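PDB 7A56: envelopment polyprotein from Bovine Schmallenberg virus BH80/Germany/2011, which probably drives fusion of the viral envelope with a host membrane during entry, as a class II fusion glycoprotein seen here in its postfusion form. Local coordinates for residues 41-46 / 219-224; 87-92 / 338-343. All coordinates share one frame; numbering follows the deposited sequence.

Interaction 1: 41-46 / 219-224; sequences HYFKPL and QPLISD
A single water bridges His41 and Asp224, lying 3.2 Å from NE2 of the histidine and donating to OD1 of the aspartate, likewise at 3.2 Å. It sits in the plane of the imidazole, at its edge. The other ring nitrogen, ND1, is hydrogen-bonded to the carbonyl oxygen of Asp37, and the two partners together limit the ring's rotation. The carboxylate of Asp224 does not stack on the ring: its plane is turned 76° from it, and OD2 lies 3.8 Å from CE1 of His41, close to the ring plane. One face of the imidazole is taken by the backbone of Ser223, whose CA stands 3.8 Å from the ring centroid, 14° off the normal, in a CH-pi contact. With chi1 at -68°, CG of His41 is anti to its carbonyl carbon, which swings the ring onto the serine. Ser223 OG is bonded instead to the carbonyl of Ile226.

His41 follows helix 23-40, which closes in a Schellman motif: Phe43 N bonds to Leu38 O, and Tyr42, at positive phi, is the C-prime residue. That reversal sends the chain towards strand 44-46 and turns Phe43 inward beside the edge strand 221-222. CZ of Phe43 meets CB of Leu221 at 3.8 Å, and CE2 reaches CD1 of the same leucine at 4.1 Å, the two side chains meeting at a slant. Phe211 and Leu228 also pack against Phe43. The backbone N of Asp224 is hydrogen-bonded to OD1 of Asp37, tying this loop to the helix.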
loop_
_atom_site.group_PDB
_atom_site.type_symbol
_atom_site.label_atom_id
_atom_site.label_comp_id
_atom_site.label_asym_id
_atom_site.label_seq_id
_atom_site.Cartn_x
_atom_site.Cartn_y
_atom_site.Cartn_z
ATOM N N HIS A 41 -34.005 -8.988 -15.328
ATOM C CA HIS A 41 -33.280 -8.787 -14.100
ATOM C C HIS A 41 -32.180 -7.725 -14.265
ATOM O O HIS A 41 -31.137 -7.794 -13.634
ATOM C CB HIS A 41 -32.726 -10.109 -13.588
ATOM C CG HIS A 41 -33.807 -11.045 -13.133
ATOM N ND1 HIS A 41 -34.384 -11.973 -13.970
ATOM C CD2 HIS A 41 -34.428 -11.179 -11.934
ATOM C CE1 HIS A 41 -35.310 -12.651 -13.308
ATOM N NE2 HIS A 41 -35.366 -12.179 -12.073
ATOM N N TYR A 42 -32.443 -6.740 -15.121
ATOM C CA TYR A 42 -31.710 -5.478 -15.245
ATOM C C TYR A 42 -30.308 -5.620 -15.846
ATOM O O TYR A 42 -29.509 -4.694 -15.723
ATOM C CB TYR A 42 -31.642 -4.724 -13.893
ATOM C CG TYR A 42 -33.027 -4.305 -13.404
ATOM C CD1 TYR A 42 -33.595 -3.103 -13.813
ATOM C CD2 TYR A 42 -33.783 -5.145 -12.555
ATOM C CE1 TYR A 42 -34.890 -2.729 -13.391
ATOM C CE2 TYR A 42 -35.056 -4.786 -12.125
ATOM C CZ TYR A 42 -35.612 -3.573 -12.545
ATOM O OH TYR A 42 -36.876 -3.199 -12.122
ATOM N N PHE A 43 -29.988 -6.724 -16.525
ATOM C CA PHE A 43 -28.778 -6.769 -17.342
ATOM C C PHE A 43 -29.029 -5.926 -18.581
ATOM O O PHE A 43 -30.146 -5.890 -19.105
ATOM C CB PHE A 43 -28.432 -8.211 -17.788
ATOM C CG PHE A 43 -27.884 -9.105 -16.692
ATOM C CD1 PHE A 43 -28.703 -9.561 -15.672
ATOM C CD2 PHE A 43 -26.572 -9.541 -16.729
ATOM C CE1 PHE A 43 -28.210 -10.379 -14.674
ATOM C CE2 PHE A 43 -26.056 -10.371 -15.731
ATOM C CZ PHE A 43 -26.875 -10.797 -14.713
ATOM N N LYS A 44 -27.976 -5.237 -19.061
ATOM C CA LYS A 44 -28.101 -4.352 -20.217
ATOM C C LYS A 44 -27.718 -5.101 -21.497
ATOM O O LYS A 44 -26.605 -5.648 -21.554
ATOM C CB LYS A 44 -27.140 -3.181 -20.021
ATOM C CG LYS A 44 -27.567 -2.334 -18.837
ATOM C CD LYS A 44 -26.532 -1.309 -18.461
ATOM C CE LYS A 44 -27.156 -0.221 -17.603
ATOM N NZ LYS A 44 -26.544 1.117 -17.897
ATOM N N PRO A 45 -28.525 -5.080 -22.566
ATOM C CA PRO A 45 -28.119 -5.785 -23.807
ATOM C C PRO A 45 -27.127 -4.957 -24.629
ATOM O O PRO A 45 -27.338 -3.755 -24.869
ATOM C CB PRO A 45 -29.442 -5.997 -24.567
ATOM C CG PRO A 45 -30.500 -5.455 -23.714
ATOM C CD PRO A 45 -29.881 -4.518 -22.723
ATOM N N LEU A 46 -25.999 -5.580 -24.980
ATOM C CA LEU A 46 -24.969 -4.946 -25.826
ATOM C C LEU A 46 -24.887 -5.705 -27.157
ATOM O O LEU A 46 -25.007 -6.943 -27.206
ATOM C CB LEU A 46 -23.573 -4.904 -25.165
ATOM C CG LEU A 46 -23.277 -3.693 -24.255
ATOM C CD1 LEU A 46 -24.268 -3.756 -23.123
ATOM C CD2 LEU A 46 -21.876 -3.840 -23.693
ATOM N N GLN A 219 -23.699 -6.644 -3.747
ATOM C CA GLN A 219 -24.914 -7.022 -4.492
ATOM C C GLN A 219 -24.653 -7.967 -5.662
ATOM O O GLN A 219 -24.346 -7.529 -6.788
ATOM C CB GLN A 219 -25.668 -5.790 -4.975
ATOM C CG GLN A 219 -26.308 -5.021 -3.838
ATOM C CD GLN A 219 -27.383 -5.766 -3.033
ATOM O OE1 GLN A 219 -27.951 -6.813 -3.449
ATOM N NE2 GLN A 219 -27.698 -5.196 -1.856
ATOM N N PRO A 220 -24.730 -9.272 -5.416
ATOM C CA PRO A 220 -24.590 -10.254 -6.505
ATOM C C PRO A 220 -25.618 -10.017 -7.595
ATOM O O PRO A 220 -26.679 -9.428 -7.358
ATOM C CB PRO A 220 -24.850 -11.590 -5.801
ATOM C CG PRO A 220 -24.437 -11.360 -4.366
ATOM C CD PRO A 220 -24.895 -9.936 -4.097
ATOM N N LEU A 221 -25.315 -10.523 -8.786
ATOM C CA LEU A 221 -26.220 -10.398 -9.922
ATOM C C LEU A 221 -27.111 -11.634 -9.963
ATOM O O LEU A 221 -26.614 -12.771 -10.039
ATOM C CB LEU A 221 -25.433 -10.223 -11.227
ATOM C CG LEU A 221 -24.386 -9.028 -11.241
ATOM C CD1 LEU A 221 -23.711 -9.069 -12.616
ATOM C CD2 LEU A 221 -25.032 -7.710 -11.026
ATOM N N ILE A 222 -28.408 -11.431 -9.840
ATOM C CA ILE A 222 -29.338 -12.563 -9.677
ATOM C C ILE A 222 -30.335 -12.549 -10.814
ATOM O O ILE A 222 -31.066 -11.567 -10.977
ATOM C CB ILE A 222 -30.099 -12.512 -8.333
ATOM C CG1 ILE A 222 -29.147 -12.509 -7.131
ATOM C CG2 ILE A 222 -31.164 -13.663 -8.222
ATOM C CD1 ILE A 222 -28.195 -13.724 -7.033
ATOM N N SER A 223 -30.417 -13.659 -11.559
ATOM C CA SER A 223 -31.535 -13.947 -12.438
ATOM C C SER A 223 -32.004 -15.354 -12.091
ATOM O O SER A 223 -31.412 -16.019 -11.219
ATOM C CB SER A 223 -31.141 -13.832 -13.923
ATOM O OG SER A 223 -30.175 -14.832 -14.278
ATOM N N ASP A 224 -33.040 -15.834 -12.785
ATOM C CA ASP A 224 -33.554 -17.168 -12.467
ATOM C C ASP A 224 -32.558 -18.249 -12.856
ATOM O O ASP A 224 -32.310 -19.178 -12.085
ATOM C CB ASP A 224 -34.898 -17.404 -13.160
ATOM C CG ASP A 224 -35.972 -16.478 -12.638
ATOM O OD1 ASP A 224 -35.886 -16.082 -11.456
ATOM O OD2 ASP A 224 -36.868 -16.121 -13.397
HETATM O O HOH W 1 -37.450 -13.641 -10.215
#

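Interaction 2: 87-92 / 338-343; sequences AGINIA and YKIMLG
Two beta-sheets lie face to face here as in a beta-sandwich, probably the domain I sandwich of class II fusion proteins, with Ala87, Ile89 and Ile91 of one layer meeting Tyr338, Ile340 and Leu342 of the other. The strand axes run nearly the same way, 15° apart, and pass 10.0 Å from each other, so the strands are too far apart for backbone bonding and meet through their side chains. Tyr338 spans the gap: at chi1 54° its CG lies between the backbone N and the carbonyl carbon, and the ring stands up from its strand until OH comes within 3.7 Å of Ala87 CB. Ile89 meets that ring at an edge, its CD1 4.2 Å from CE1 of Tyr338. The same isoleucine and Ile340 run alongside each other, pointing opposite ways, with Ile89 CG1 4.1 Å from Ile340 CD1. At the far end Leu342 lies roughly perpendicular to Ile91 and pushes one methyl, CD1, among the branches of the isoleucine; Ile91 CD1 and CG2 are each 4.0 Å from it. Ile102 of the long strand 98-134 packs on both Ile340 and Leu342, and Tyr347 on both isoleucines of 87-92.

One polar group enters this layer. The hydroxyl of Tyr338 has a water 2.7 Å from its OH, in the plane of the ring, and that water donates a longer bond to the carbonyl oxygen of Gly88. Across the rest of the interface methyl and methylene groups meet without direction, so the two layers are held by fit and exclusion of solvent, with the bridging water giving the buried phenol its polar partner.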
loop_
_atom_site.group_PDB
_atom_site.type_symbol
_atom_site.label_atom_id
_atom_site.label_comp_id
_atom_site.label_asym_id
_atom_site.label_seq_id
_atom_site.Cartn_x
_atom_site.Cartn_y
_atom_site.Cartn_z
ATOM N N ALA A 87 -14.461 -16.894 -20.039
ATOM C CA ALA A 87 -14.494 -18.355 -19.870
ATOM C C ALA A 87 -15.665 -18.903 -20.666
ATOM O O ALA A 87 -16.698 -18.227 -20.770
ATOM C CB ALA A 87 -14.705 -18.765 -18.378
ATOM N N GLY A 88 -15.536 -20.111 -21.237
ATOM C CA GLY A 88 -16.600 -20.675 -22.067
ATOM C C GLY A 88 -17.300 -21.828 -21.378
ATOM O O GLY A 88 -16.663 -22.605 -20.668
ATOM N N ILE A 89 -18.621 -21.907 -21.554
ATOM C CA ILE A 89 -19.428 -23.053 -21.114
ATOM C C ILE A 89 -20.205 -23.537 -22.302
ATOM O O ILE A 89 -21.000 -22.787 -22.875
ATOM C CB ILE A 89 -20.395 -22.730 -19.967
ATOM C CG1 ILE A 89 -19.635 -22.159 -18.770
ATOM C CG2 ILE A 89 -21.214 -24.011 -19.546
ATOM C CD1 ILE A 89 -18.954 -23.228 -17.926
ATOM N N ASN A 90 -20.024 -24.811 -22.640
ATOM C CA ASN A 90 -20.813 -25.471 -23.667
ATOM C C ASN A 90 -22.044 -26.167 -23.067
ATOM O O ASN A 90 -21.961 -26.843 -22.030
ATOM C CB ASN A 90 -19.913 -26.460 -24.397
ATOM C CG ASN A 90 -20.636 -27.219 -25.470
ATOM O OD1 ASN A 90 -21.144 -26.629 -26.434
ATOM N ND2 ASN A 90 -20.659 -28.541 -25.338
ATOM N N ILE A 91 -23.197 -25.905 -23.682
ATOM C CA ILE A 91 -24.487 -26.463 -23.309
ATOM C C ILE A 91 -24.799 -27.578 -24.299
ATOM O O ILE A 91 -24.806 -27.339 -25.529
ATOM C CB ILE A 91 -25.599 -25.402 -23.350
ATOM C CG1 ILE A 91 -25.132 -24.059 -22.720
ATOM C CG2 ILE A 91 -26.829 -25.968 -22.661
ATOM C CD1 ILE A 91 -24.725 -24.254 -21.278
ATOM N N ALA A 92 -25.143 -28.753 -23.757
ATOM C CA ALA A 92 -25.432 -29.928 -24.572
ATOM C C ALA A 92 -26.656 -30.670 -24.045
ATOM O O ALA A 92 -26.962 -30.650 -22.847
ATOM C CB ALA A 92 -24.216 -30.876 -24.588
ATOM N N TYR A 338 -19.883 -17.879 -10.611
ATOM C CA TYR A 338 -21.095 -17.902 -11.406
ATOM C C TYR A 338 -21.691 -19.310 -11.394
ATOM O O TYR A 338 -20.974 -20.308 -11.280
ATOM C CB TYR A 338 -20.857 -17.486 -12.866
ATOM C CG TYR A 338 -19.752 -18.265 -13.620
ATOM C CD1 TYR A 338 -20.066 -19.433 -14.312
ATOM C CD2 TYR A 338 -18.429 -17.821 -13.652
ATOM C CE1 TYR A 338 -19.112 -20.139 -15.024
ATOM C CE2 TYR A 338 -17.426 -18.512 -14.385
ATOM C CZ TYR A 338 -17.812 -19.712 -15.069
ATOM O OH TYR A 338 -16.889 -20.424 -15.822
ATOM N N LYS A 339 -23.007 -19.345 -11.544
ATOM C CA LYS A 339 -23.778 -20.583 -11.590
ATOM C C LYS A 339 -24.839 -20.453 -12.666
ATOM O O LYS A 339 -25.553 -19.438 -12.745
ATOM C CB LYS A 339 -24.387 -20.876 -10.200
ATOM C CG LYS A 339 -25.192 -22.261 -10.114
ATOM C CD LYS A 339 -26.027 -22.270 -8.853
ATOM C CE LYS A 339 -26.858 -23.664 -8.731
ATOM N NZ LYS A 339 -27.577 -23.686 -7.415
ATOM N N ILE A 340 -24.944 -21.503 -13.496
ATOM C CA ILE A 340 -25.860 -21.553 -14.638
ATOM C C ILE A 340 -26.717 -22.814 -14.486
ATOM O O ILE A 340 -26.173 -23.900 -14.240
ATOM C CB ILE A 340 -25.091 -21.603 -15.974
ATOM C CG1 ILE A 340 -24.261 -20.316 -16.198
ATOM C CG2 ILE A 340 -26.050 -21.898 -17.164
ATOM C CD1 ILE A 340 -23.041 -20.621 -17.108
ATOM N N MET A 341 -28.040 -22.634 -14.514
ATOM C CA MET A 341 -29.041 -23.714 -14.338
ATOM C C MET A 341 -30.147 -23.507 -15.360
ATOM O O MET A 341 -31.058 -22.696 -15.131
ATOM C CB MET A 341 -29.590 -23.663 -12.917
ATOM C CG MET A 341 -30.615 -24.817 -12.556
ATOM S SD MET A 341 -30.563 -24.982 -10.752
ATOM C CE MET A 341 -30.899 -26.744 -10.575
ATOM N N LEU A 342 -30.088 -24.256 -16.476
ATOM C CA LEU A 342 -31.018 -24.051 -17.581
ATOM C C LEU A 342 -32.142 -25.093 -17.622
ATOM O O LEU A 342 -33.103 -24.927 -18.384
ATOM C CB LEU A 342 -30.257 -24.067 -18.915
ATOM C CG LEU A 342 -29.072 -23.104 -18.980
ATOM C CD1 LEU A 342 -28.383 -23.040 -20.374
ATOM C CD2 LEU A 342 -29.538 -21.717 -18.609
ATOM N N GLY A 343 -32.042 -26.152 -16.859
ATOM C CA GLY A 343 -32.968 -27.276 -17.088
ATOM C C GLY A 343 -32.182 -28.562 -17.211
ATOM O O GLY A 343 -31.127 -28.677 -16.592
HETATM O O HOH W 2 -16.022 -22.288 -17.496
#

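Interactions 1 and 2 lie 16 Å apart between centres, with about 5 Å between their nearest atoms, and do not touch. What joins them is strand 226-231, which runs between strands 221-222 and 335-343 in one antiparallel sheet; its Leu228 packs against Phe43 and Leu221 of interaction 1 and also against Tyr338 of interaction 2. Interaction 1 thus lies at an edge of the sheet whose more central strand 335-343 faces 87-92 in interaction 2. Both also approach a second subunit of the assembly: Lys57 of that subunit packs on Pro220 and Ile222, and the carbonyl of its Thr60 receives a hydrogen bond from Lys339.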